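Local coordinates for protein aldose 1-epimerase (Escherichia coli, PDB 3NRE) that probably interconverts the alpha and beta anomers of aldose sugars, as members of the aldose 1-epimerase (galactose mutarotase-like) family do, at residues N56-N61 against D262-E267; R68-Q73 against S110-Y115; L132-Q137 against L142-G147. All blocks are in the same frame, centred on the assembly; numbering follows the deposited sequence.

Interaction 1 (N56-N61 against D262-E267)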
loop_
_atom_site.group_PDB
_atom_site.type_symbol
_atom_site.label_atom_id
_atom_site.label_comp_id
_atom_site.label_asym_id
_atom_site.label_seq_id
_atom_site.Cartn_x
_atom_site.Cartn_y
_atom_site.Cartn_z
ATOM N N ASN A 56 6.706 -4.348 1.435
ATOM C CA ASN A 56 7.470 -4.346 2.672
ATOM C C ASN A 56 8.907 -4.849 2.396
ATOM O O ASN A 56 9.468 -4.564 1.339
ATOM C CB ASN A 56 6.707 -5.067 3.847
ATOM C CG ASN A 56 7.018 -4.475 5.199
ATOM O OD1 ASN A 56 8.094 -4.725 5.740
ATOM N ND2 ASN A 56 6.138 -3.635 5.720
ATOM N N ARG A 57 9.513 -5.524 3.363
ATOM C CA ARG A 57 10.922 -5.877 3.336
ATOM C C ARG A 57 11.088 -7.395 3.376
ATOM O O ARG A 57 10.208 -8.080 3.907
ATOM C CB ARG A 57 11.554 -5.352 4.624
ATOM C CG ARG A 57 11.432 -3.825 4.826
ATOM C CD ARG A 57 11.864 -3.360 6.167
ATOM N NE ARG A 57 11.741 -1.882 6.267
ATOM C CZ ARG A 57 10.621 -1.216 6.523
ATOM N NH1 ARG A 57 9.487 -1.866 6.763
ATOM N NH2 ARG A 57 10.663 0.125 6.537
ATOM N N VAL A 58 12.218 -7.892 2.856
ATOM C CA VAL A 58 12.593 -9.309 2.973
ATOM C C VAL A 58 13.809 -9.339 3.915
ATOM O O VAL A 58 14.873 -8.825 3.559
ATOM C CB VAL A 58 12.967 -9.910 1.663
ATOM C CG1 VAL A 58 13.335 -11.420 1.862
ATOM C CG2 VAL A 58 11.836 -9.726 0.586
ATOM N N SER A 59 13.612 -9.859 5.133
ATOM C CA SER A 59 14.689 -9.755 6.137
ATOM C C SER A 59 15.953 -10.393 5.645
ATOM O O SER A 59 15.952 -11.528 5.112
ATOM C CB SER A 59 14.247 -10.224 7.513
ATOM O OG SER A 59 13.859 -11.553 7.435
ATOM N N GLY A 60 17.045 -9.641 5.783
ATOM C CA GLY A 60 18.352 -10.065 5.305
ATOM C C GLY A 60 18.668 -9.711 3.857
ATOM O O GLY A 60 19.778 -9.938 3.400
ATOM N N ASN A 61 17.695 -9.146 3.153
ATOM C CA ASN A 61 17.826 -8.780 1.728
ATOM C C ASN A 61 18.247 -9.993 0.896
ATOM O O ASN A 61 19.048 -9.889 -0.022
ATOM C CB ASN A 61 18.839 -7.653 1.539
ATOM C CG ASN A 61 18.301 -6.294 1.885
ATOM O OD1 ASN A 61 17.111 -6.010 1.689
ATOM N ND2 ASN A 61 19.197 -5.419 2.358
ATOM N N ASP A 262 7.000 -13.383 3.592
ATOM C CA ASP A 262 6.498 -14.601 2.966
ATOM C C ASP A 262 7.572 -15.214 2.073
ATOM O O ASP A 262 7.553 -16.405 1.807
ATOM C CB ASP A 262 5.233 -14.342 2.153
ATOM C CG ASP A 262 3.943 -14.670 2.907
ATOM O OD1 ASP A 262 3.960 -15.290 3.993
ATOM O OD2 ASP A 262 2.878 -14.360 2.322
ATOM N N HIS A 263 8.540 -14.417 1.631
ATOM C CA HIS A 263 9.638 -14.979 0.831
ATOM C C HIS A 263 10.398 -16.109 1.582
ATOM O O HIS A 263 11.078 -16.917 0.963
ATOM C CB HIS A 263 10.657 -13.907 0.461
ATOM C CG HIS A 263 10.255 -13.053 -0.686
ATOM N ND1 HIS A 263 9.376 -12.004 -0.564
ATOM C CD2 HIS A 263 10.658 -13.059 -1.981
ATOM C CE1 HIS A 263 9.249 -11.401 -1.726
ATOM N NE2 HIS A 263 10.025 -12.009 -2.601
ATOM N N HIS A 264 10.282 -16.103 2.911
ATOM C CA HIS A 264 10.928 -17.096 3.777
ATOM C C HIS A 264 10.052 -18.277 4.189
ATOM O O HIS A 264 10.534 -19.210 4.832
ATOM C CB HIS A 264 11.437 -16.430 5.054
ATOM C CG HIS A 264 12.474 -15.384 4.801
ATOM N ND1 HIS A 264 12.569 -14.234 5.558
ATOM C CD2 HIS A 264 13.442 -15.305 3.862
ATOM C CE1 HIS A 264 13.562 -13.493 5.090
ATOM N NE2 HIS A 264 14.102 -14.119 4.061
ATOM N N ARG A 265 8.777 -18.254 3.823
ATOM C CA ARG A 265 7.827 -19.307 4.243
ATOM C C ARG A 265 7.725 -20.380 3.151
ATOM O O ARG A 265 8.121 -20.132 2.011
ATOM C CB ARG A 265 6.449 -18.695 4.491
ATOM C CG ARG A 265 6.398 -17.817 5.649
ATOM C CD ARG A 265 5.021 -17.479 6.156
ATOM N NE ARG A 265 5.241 -16.622 7.326
ATOM C CZ ARG A 265 5.381 -15.298 7.284
ATOM N NH1 ARG A 265 5.274 -14.646 6.149
ATOM N NH2 ARG A 265 5.639 -14.620 8.396
ATOM N N PRO A 266 7.188 -21.571 3.488
ATOM C CA PRO A 266 7.108 -22.573 2.418
ATOM C C PRO A 266 6.267 -22.142 1.206
ATOM O O PRO A 266 5.191 -21.505 1.350
ATOM C CB PRO A 266 6.469 -23.794 3.101
ATOM C CG PRO A 266 6.766 -23.612 4.574
ATOM C CD PRO A 266 6.812 -22.117 4.810
ATOM N N GLU A 267 6.819 -22.455 0.035
ATOM C CA GLU A 267 6.260 -22.126 -1.250
ATOM C C GLU A 267 5.890 -20.647 -1.341
ATOM O O GLU A 267 5.009 -20.269 -2.087
ATOM C CB GLU A 267 5.053 -23.040 -1.559
ATOM C CG GLU A 267 5.391 -24.511 -1.670
#
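Val-58 divides its two methyls between neighbouring histidines, CG2 going to His-263 and CG1 to His-264. CG2 sits over one face of the His-263 imidazole in a CH-pi contact, 3.8 Å from the ring centroid and 23° off the normal, displaced toward the rim. With CG1 anti to the backbone N (chi1 -179°), the other methyl turns to His-264 and comes within 3.6 Å of its NE2. His-264 is modelled in two conformers, and this approach holds for one of them, in which NE2 is hydrogen-bonded to Arg-62 O. The His-263 ring is tied from a second side, because its NE2 is hydrogen-bonded to the hydroxyl of Tyr-113. Cutting Val-58 back to an alanine would probably bare this face of His-263 and open a gap between the two loops. Both segments are connecting loops of a galactose mutarotase-like beta-sandwich. The histidines lie on the 3-10 turn 262-264, between strands 250-256 and 272-274, and residues 58-61 form a type II beta turn leading into strand 62-65. At its first corner, Ser-59 OG is hydrogen-bonded to Asp-261 and, in the same conformer of His-264, lies near that ring's edge. Gly-60 takes the second corner, where a CB would jam against the preceding carbonyl O. Asn-61 N closes the turn on Val-58 O at 2.9 Å, and its side-chain amide bonds both Ala-80 O and Tyr-82 N.

Interaction 2 (R68-Q73 against S110-Y115)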
loop_
_atom_site.group_PDB
_atom_site.type_symbol
_atom_site.label_atom_id
_atom_site.label_comp_id
_atom_site.label_asym_id
_atom_site.label_seq_id
_atom_site.Cartn_x
_atom_site.Cartn_y
_atom_site.Cartn_z
ATOM N N ARG A 68 17.436 -21.558 -5.598
ATOM C CA ARG A 68 18.445 -20.563 -5.981
ATOM C C ARG A 68 18.404 -19.366 -5.023
ATOM O O ARG A 68 17.312 -18.940 -4.618
ATOM C CB ARG A 68 18.258 -20.124 -7.432
ATOM C CG ARG A 68 19.094 -18.910 -7.839
ATOM C CD ARG A 68 19.193 -18.782 -9.371
ATOM N NE ARG A 68 19.594 -17.439 -9.787
ATOM C CZ ARG A 68 19.426 -16.942 -11.013
ATOM N NH1 ARG A 68 18.865 -17.673 -11.973
ATOM N NH2 ARG A 68 19.810 -15.693 -11.283
ATOM N N GLU A 69 19.600 -18.873 -4.656
ATOM C CA GLU A 69 19.745 -17.784 -3.677
ATOM C C GLU A 69 19.728 -16.453 -4.422
ATOM O O GLU A 69 20.521 -16.243 -5.322
ATOM C CB GLU A 69 21.037 -17.949 -2.854
ATOM C CG GLU A 69 21.428 -16.764 -1.903
ATOM C CD GLU A 69 20.758 -16.782 -0.515
ATOM O OE1 GLU A 69 19.971 -17.706 -0.186
ATOM O OE2 GLU A 69 21.020 -15.836 0.267
ATOM N N TYR A 70 18.799 -15.567 -4.054
ATOM C CA TYR A 70 18.672 -14.271 -4.680
ATOM C C TYR A 70 19.022 -13.223 -3.624
ATOM O O TYR A 70 18.684 -13.402 -2.441
ATOM C CB TYR A 70 17.236 -14.042 -5.148
ATOM C CG TYR A 70 16.851 -14.875 -6.338
ATOM C CD1 TYR A 70 17.191 -14.473 -7.608
ATOM C CD2 TYR A 70 16.190 -16.081 -6.169
ATOM C CE1 TYR A 70 16.843 -15.244 -8.702
ATOM C CE2 TYR A 70 15.838 -16.870 -7.267
ATOM C CZ TYR A 70 16.169 -16.436 -8.511
ATOM O OH TYR A 70 15.821 -17.190 -9.617
ATOM N N GLN A 71 19.678 -12.141 -4.044
ATOM C CA GLN A 71 20.080 -11.078 -3.101
ATOM C C GLN A 71 19.648 -9.724 -3.605
ATOM O O GLN A 71 19.757 -9.422 -4.788
ATOM C CB GLN A 71 21.567 -11.132 -2.796
ATOM C CG GLN A 71 21.911 -12.538 -2.281
ATOM C CD GLN A 71 23.296 -12.711 -1.659
ATOM O OE1 GLN A 71 24.215 -11.922 -1.914
ATOM N NE2 GLN A 71 23.444 -13.768 -0.842
ATOM N N LEU A 72 19.080 -8.942 -2.697
ATOM C CA LEU A 72 18.534 -7.634 -2.997
ATOM C C LEU A 72 19.445 -6.566 -2.434
ATOM O O LEU A 72 20.159 -6.810 -1.444
ATOM C CB LEU A 72 17.168 -7.466 -2.298
ATOM C CG LEU A 72 16.021 -8.392 -2.710
ATOM C CD1 LEU A 72 14.907 -8.570 -1.644
ATOM C CD2 LEU A 72 15.406 -7.941 -4.064
ATOM N N GLN A 73 19.416 -5.381 -3.012
ATOM C CA GLN A 73 20.239 -4.261 -2.531
ATOM C C GLN A 73 19.308 -3.164 -2.095
ATOM O O GLN A 73 18.255 -2.990 -2.703
ATOM C CB GLN A 73 21.128 -3.683 -3.641
ATOM C CG GLN A 73 22.167 -4.660 -4.105
ATOM C CD GLN A 73 23.084 -4.063 -5.166
ATOM O OE1 GLN A 73 22.663 -3.795 -6.306
ATOM N NE2 GLN A 73 24.334 -3.850 -4.801
ATOM N N SER A 110 16.020 -4.262 -14.180
ATOM C CA SER A 110 17.238 -4.347 -13.386
ATOM C C SER A 110 16.930 -5.058 -12.081
ATOM O O SER A 110 15.783 -5.292 -11.741
ATOM C CB SER A 110 17.825 -2.952 -13.123
ATOM O OG SER A 110 16.840 -2.080 -12.660
ATOM N N GLY A 111 17.965 -5.411 -11.330
ATOM C CA GLY A 111 17.762 -6.113 -10.088
ATOM C C GLY A 111 17.263 -7.533 -10.258
ATOM O O GLY A 111 17.484 -8.169 -11.299
ATOM N N VAL A 112 16.615 -8.030 -9.212
ATOM C CA VAL A 112 16.229 -9.442 -9.095
ATOM C C VAL A 112 14.994 -9.727 -10.007
ATOM O O VAL A 112 14.989 -10.706 -10.735
ATOM C CB VAL A 112 15.935 -9.829 -7.646
ATOM C CG1 VAL A 112 15.258 -11.179 -7.550
ATOM C CG2 VAL A 112 17.215 -9.836 -6.853
ATOM N N TYR A 113 13.979 -8.863 -9.925
ATOM C CA TYR A 113 12.722 -9.005 -10.655
ATOM C C TYR A 113 12.680 -8.091 -11.892
ATOM O O TYR A 113 12.920 -6.870 -11.798
ATOM C CB TYR A 113 11.555 -8.624 -9.767
ATOM C CG TYR A 113 11.200 -9.562 -8.636
ATOM C CD1 TYR A 113 11.964 -9.625 -7.478
ATOM C CD2 TYR A 113 10.055 -10.323 -8.686
ATOM C CE1 TYR A 113 11.578 -10.452 -6.416
ATOM C CE2 TYR A 113 9.678 -11.132 -7.667
ATOM C CZ TYR A 113 10.450 -11.193 -6.508
ATOM O OH TYR A 113 10.040 -12.040 -5.508
ATOM N N HIS A 114 12.366 -8.679 -13.052
ATOM C CA HIS A 114 12.075 -7.920 -14.264
ATOM C C HIS A 114 10.581 -8.099 -14.534
ATOM O O HIS A 114 10.062 -9.222 -14.481
ATOM C CB HIS A 114 12.879 -8.439 -15.473
ATOM C CG HIS A 114 14.350 -8.182 -15.376
ATOM N ND1 HIS A 114 15.204 -8.376 -16.444
ATOM C CD2 HIS A 114 15.118 -7.744 -14.352
ATOM C CE1 HIS A 114 16.436 -8.078 -16.071
ATOM N NE2 HIS A 114 16.411 -7.688 -14.809
ATOM N N TYR A 115 9.891 -7.007 -14.870
ATOM C CA TYR A 115 8.445 -7.072 -15.015
ATOM C C TYR A 115 7.903 -5.801 -15.658
ATOM O O TYR A 115 8.631 -4.798 -15.822
ATOM C CB TYR A 115 7.735 -7.284 -13.658
ATOM C CG TYR A 115 8.114 -6.205 -12.677
ATOM C CD1 TYR A 115 7.415 -4.996 -12.655
ATOM C CD2 TYR A 115 9.213 -6.346 -11.824
ATOM C CE1 TYR A 115 7.772 -3.992 -11.789
ATOM C CE2 TYR A 115 9.579 -5.350 -10.975
ATOM C CZ TYR A 115 8.853 -4.181 -10.950
ATOM O OH TYR A 115 9.195 -3.122 -10.143
#
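Val-112 is the side chain that reaches across to Tyr-70, Gln-71 and Leu-72, and the whole contact turns on its CB and two methyls. From the backbone its CB already points at the other segment and lies 4.1 Å from Leu-72 CD2. There the chain forks. CG1, anti to the backbone N (chi1 168°), goes toward the aromatic ring of Tyr-70 and stops 3.8 Å from CD1, approaching it obliquely. CG2 takes the position beside the backbone N and meets two partners: Leu-72 CD2 at 3.8 Å and the main-chain oxygen of Gln-71, Gln-71 O, at 3.3 Å. The methyl and the carbonyl oxygen touch closely, but the contact is van der Waals and nothing polar links the two segments. Leu-72 and Val-112 cross at about a right angle; of the leucine, CD2 does the touching.

The tyrosine is held from its own strand as well. Arg-68 CG lies 3.8 Å above the Tyr-70 plane, toward its rim, and Tyr-70 CE1 in turn sits 3.5 Å from the plane of the Arg-68 guanidinium, which reaches past the ring. The ring of Phe-63 also meets that of Tyr-70, planes at about 25°.

This is a contact at the protein surface. Strand 68-71 pairs with strand 62-65 in a two-stranded antiparallel hairpin. Val-112 belongs to the turn that carries the chain from strand 101-109 into strand 114-123, two neighbours of the large antiparallel sheet. The valine therefore joins the small hairpin to one end of that sheet, and Leu-142 of strand 142-153 packs against Tyr-70 beside it.

Interaction 3 (L132-Q137 against L142-G147)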
loop_
_atom_site.group_PDB
_atom_site.type_symbol
_atom_site.label_atom_id
_atom_site.label_comp_id
_atom_site.label_asym_id
_atom_site.label_seq_id
_atom_site.Cartn_x
_atom_site.Cartn_y
_atom_site.Cartn_z
ATOM N N LEU A 132 -3.870 -3.040 -9.887
ATOM C CA LEU A 132 -2.494 -3.332 -10.267
ATOM C C LEU A 132 -2.445 -4.718 -10.922
ATOM O O LEU A 132 -3.003 -5.664 -10.362
ATOM C CB LEU A 132 -1.601 -3.351 -9.033
ATOM C CG LEU A 132 -1.030 -2.039 -8.476
ATOM C CD1 LEU A 132 -0.498 -2.359 -7.100
ATOM C CD2 LEU A 132 0.049 -1.429 -9.435
ATOM N N SER A 133 -1.807 -4.809 -12.095
ATOM C CA SER A 133 -1.597 -6.044 -12.828
ATOM C C SER A 133 -0.132 -6.113 -13.216
ATOM O O SER A 133 0.373 -5.197 -13.884
ATOM C CB SER A 133 -2.456 -6.114 -14.099
ATOM O OG SER A 133 -3.811 -5.824 -13.805
ATOM N N VAL A 134 0.545 -7.199 -12.808
ATOM C CA VAL A 134 1.984 -7.312 -12.963
ATOM C C VAL A 134 2.299 -8.579 -13.706
ATOM O O VAL A 134 1.697 -9.611 -13.419
ATOM C CB VAL A 134 2.717 -7.260 -11.585
ATOM C CG1 VAL A 134 2.221 -8.320 -10.605
ATOM C CG2 VAL A 134 4.241 -7.385 -11.740
ATOM N N THR A 135 3.182 -8.461 -14.696
ATOM C CA THR A 135 3.580 -9.583 -15.544
ATOM C C THR A 135 5.068 -9.843 -15.372
ATOM O O THR A 135 5.878 -8.933 -15.539
ATOM C CB THR A 135 3.342 -9.238 -17.032
ATOM O OG1 THR A 135 1.968 -8.864 -17.228
ATOM C CG2 THR A 135 3.706 -10.418 -17.954
ATOM N N ASN A 136 5.436 -11.095 -15.088
ATOM C CA ASN A 136 6.850 -11.474 -14.986
ATOM C C ASN A 136 7.475 -11.439 -16.402
ATOM O O ASN A 136 6.994 -12.103 -17.333
ATOM C CB ASN A 136 7.009 -12.858 -14.336
ATOM C CG ASN A 136 8.483 -13.228 -14.066
ATOM O OD1 ASN A 136 9.377 -12.411 -14.290
ATOM N ND2 ASN A 136 8.728 -14.443 -13.629
ATOM N N GLN A 137 8.542 -10.657 -16.537
ATOM C CA GLN A 137 9.304 -10.527 -17.781
ATOM C C GLN A 137 10.752 -11.046 -17.648
ATOM O O GLN A 137 11.586 -10.787 -18.529
ATOM C CB GLN A 137 9.329 -9.065 -18.215
ATOM C CG GLN A 137 7.984 -8.554 -18.700
ATOM C CD GLN A 137 8.056 -7.165 -19.382
ATOM O OE1 GLN A 137 8.757 -6.248 -18.918
ATOM N NE2 GLN A 137 7.318 -7.017 -20.477
ATOM N N LEU A 142 9.312 -16.367 -10.285
ATOM C CA LEU A 142 9.545 -15.718 -8.965
ATOM C C LEU A 142 8.224 -15.467 -8.271
ATOM O O LEU A 142 7.171 -15.501 -8.924
ATOM C CB LEU A 142 10.305 -14.416 -9.126
ATOM C CG LEU A 142 11.789 -14.511 -9.500
ATOM C CD1 LEU A 142 12.383 -13.153 -9.849
ATOM C CD2 LEU A 142 12.600 -15.131 -8.363
ATOM N N PRO A 143 8.241 -15.277 -6.945
ATOM C CA PRO A 143 7.001 -15.053 -6.205
ATOM C C PRO A 143 6.665 -13.561 -6.089
ATOM O O PRO A 143 7.522 -12.747 -5.704
ATOM C CB PRO A 143 7.304 -15.712 -4.842
ATOM C CG PRO A 143 8.731 -15.398 -4.611
ATOM C CD PRO A 143 9.359 -15.559 -6.020
ATOM N N PHE A 144 5.429 -13.226 -6.470
ATOM C CA PHE A 144 4.966 -11.869 -6.608
ATOM C C PHE A 144 3.858 -11.515 -5.635
ATOM O O PHE A 144 3.046 -12.340 -5.196
ATOM C CB PHE A 144 4.455 -11.597 -8.033
ATOM C CG PHE A 144 5.554 -11.393 -9.090
ATOM C CD1 PHE A 144 6.251 -12.463 -9.591
ATOM C CD2 PHE A 144 5.789 -10.146 -9.666
ATOM C CE1 PHE A 144 7.225 -12.289 -10.543
ATOM C CE2 PHE A 144 6.778 -9.980 -10.665
ATOM C CZ PHE A 144 7.451 -11.050 -11.117
ATOM N N GLY A 145 3.802 -10.236 -5.350
ATOM C CA GLY A 145 2.668 -9.690 -4.622
ATOM C C GLY A 145 2.424 -8.238 -5.036
ATOM O O GLY A 145 3.234 -7.636 -5.701
ATOM N N THR A 146 1.296 -7.721 -4.584
ATOM C CA THR A 146 0.873 -6.337 -4.833
ATOM C C THR A 146 0.196 -5.763 -3.609
ATOM O O THR A 146 -0.249 -6.485 -2.670
ATOM C CB THR A 146 -0.129 -6.274 -6.025
ATOM O OG1 THR A 146 -1.148 -7.262 -5.823
ATOM C CG2 THR A 146 0.573 -6.544 -7.311
ATOM N N GLY A 147 0.115 -4.435 -3.618
ATOM C CA GLY A 147 -0.525 -3.751 -2.529
ATOM C C GLY A 147 -0.409 -2.285 -2.721
ATOM O O GLY A 147 0.045 -1.840 -3.754
#
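Phe-144 meets Asn-136 and Val-134 with its ring approached obliquely by both, while Leu-142 O lies in the ring plane at the edge. Tyr-113 adds an edge-to-face ring contact. The Asn-136 side chain crosses the phenyl at about a right angle, its amide plane turned 49° from the ring, and CB comes closest, 3.7 Å from Phe-144 CZ. CG of Asn-136 stands anti to the backbone N (chi1 -174°), which carries the amide past the CZ end of the ring toward Leu-142. That amide is well occupied: OD1 takes the N-H of Gly-138, and ND2 donates to Glu-140 O and Leu-274 O, which should fix its rotation. Further along, Val-134 CG2 packs 3.8 Å from Phe-144 CD2.

The two strands run antiparallel, 177° between their directions, but their axes are 9.3 Å apart, so they face each other through side chains instead of pairing edge to edge. The short connection crosses from one sheet to the other, a beta-arch within the sandwich, and these side chains are buried between the two sheets. Toward the far end, the side chains of Val-134 and Thr-146 slide past each other in opposite directions, with CG1 of Val-134 4.1 Å from CG2 of Thr-146. Thr-146 OG1 and Ser-282 OG are hydrogen-bonded. Last comes Leu-132, which lays CD1 beside Thr-146 CB and 3.4 Å from Gly-147 O.

In the fold
Tyr-113 ties the three contacts together: its OH lies 2.9 Å from His-263 NE2 of interaction 1 and 2.6 Å from Pro-143 O of interaction 3, both probable hydrogen bonds. Interactions 1 and 2, with centres about 13 Å apart, also join through Asn-61 O and Leu-72 N, 2.8 Å apart. In interactions 2 and 3, again about 13 Å between centres, segments 110-115 and 132-137 reach adjacent strands of one sheet, where His-114 O is 2.9 Å from Gln-137 N. A di(hydroxyethyl)ether, probably from the crystallisation liquor, is hydrogen-bonded to Asn-56 and Arg-57, and bound ether also lies about 6 Å from the side chain of Tyr-70 and from that of Asn-136.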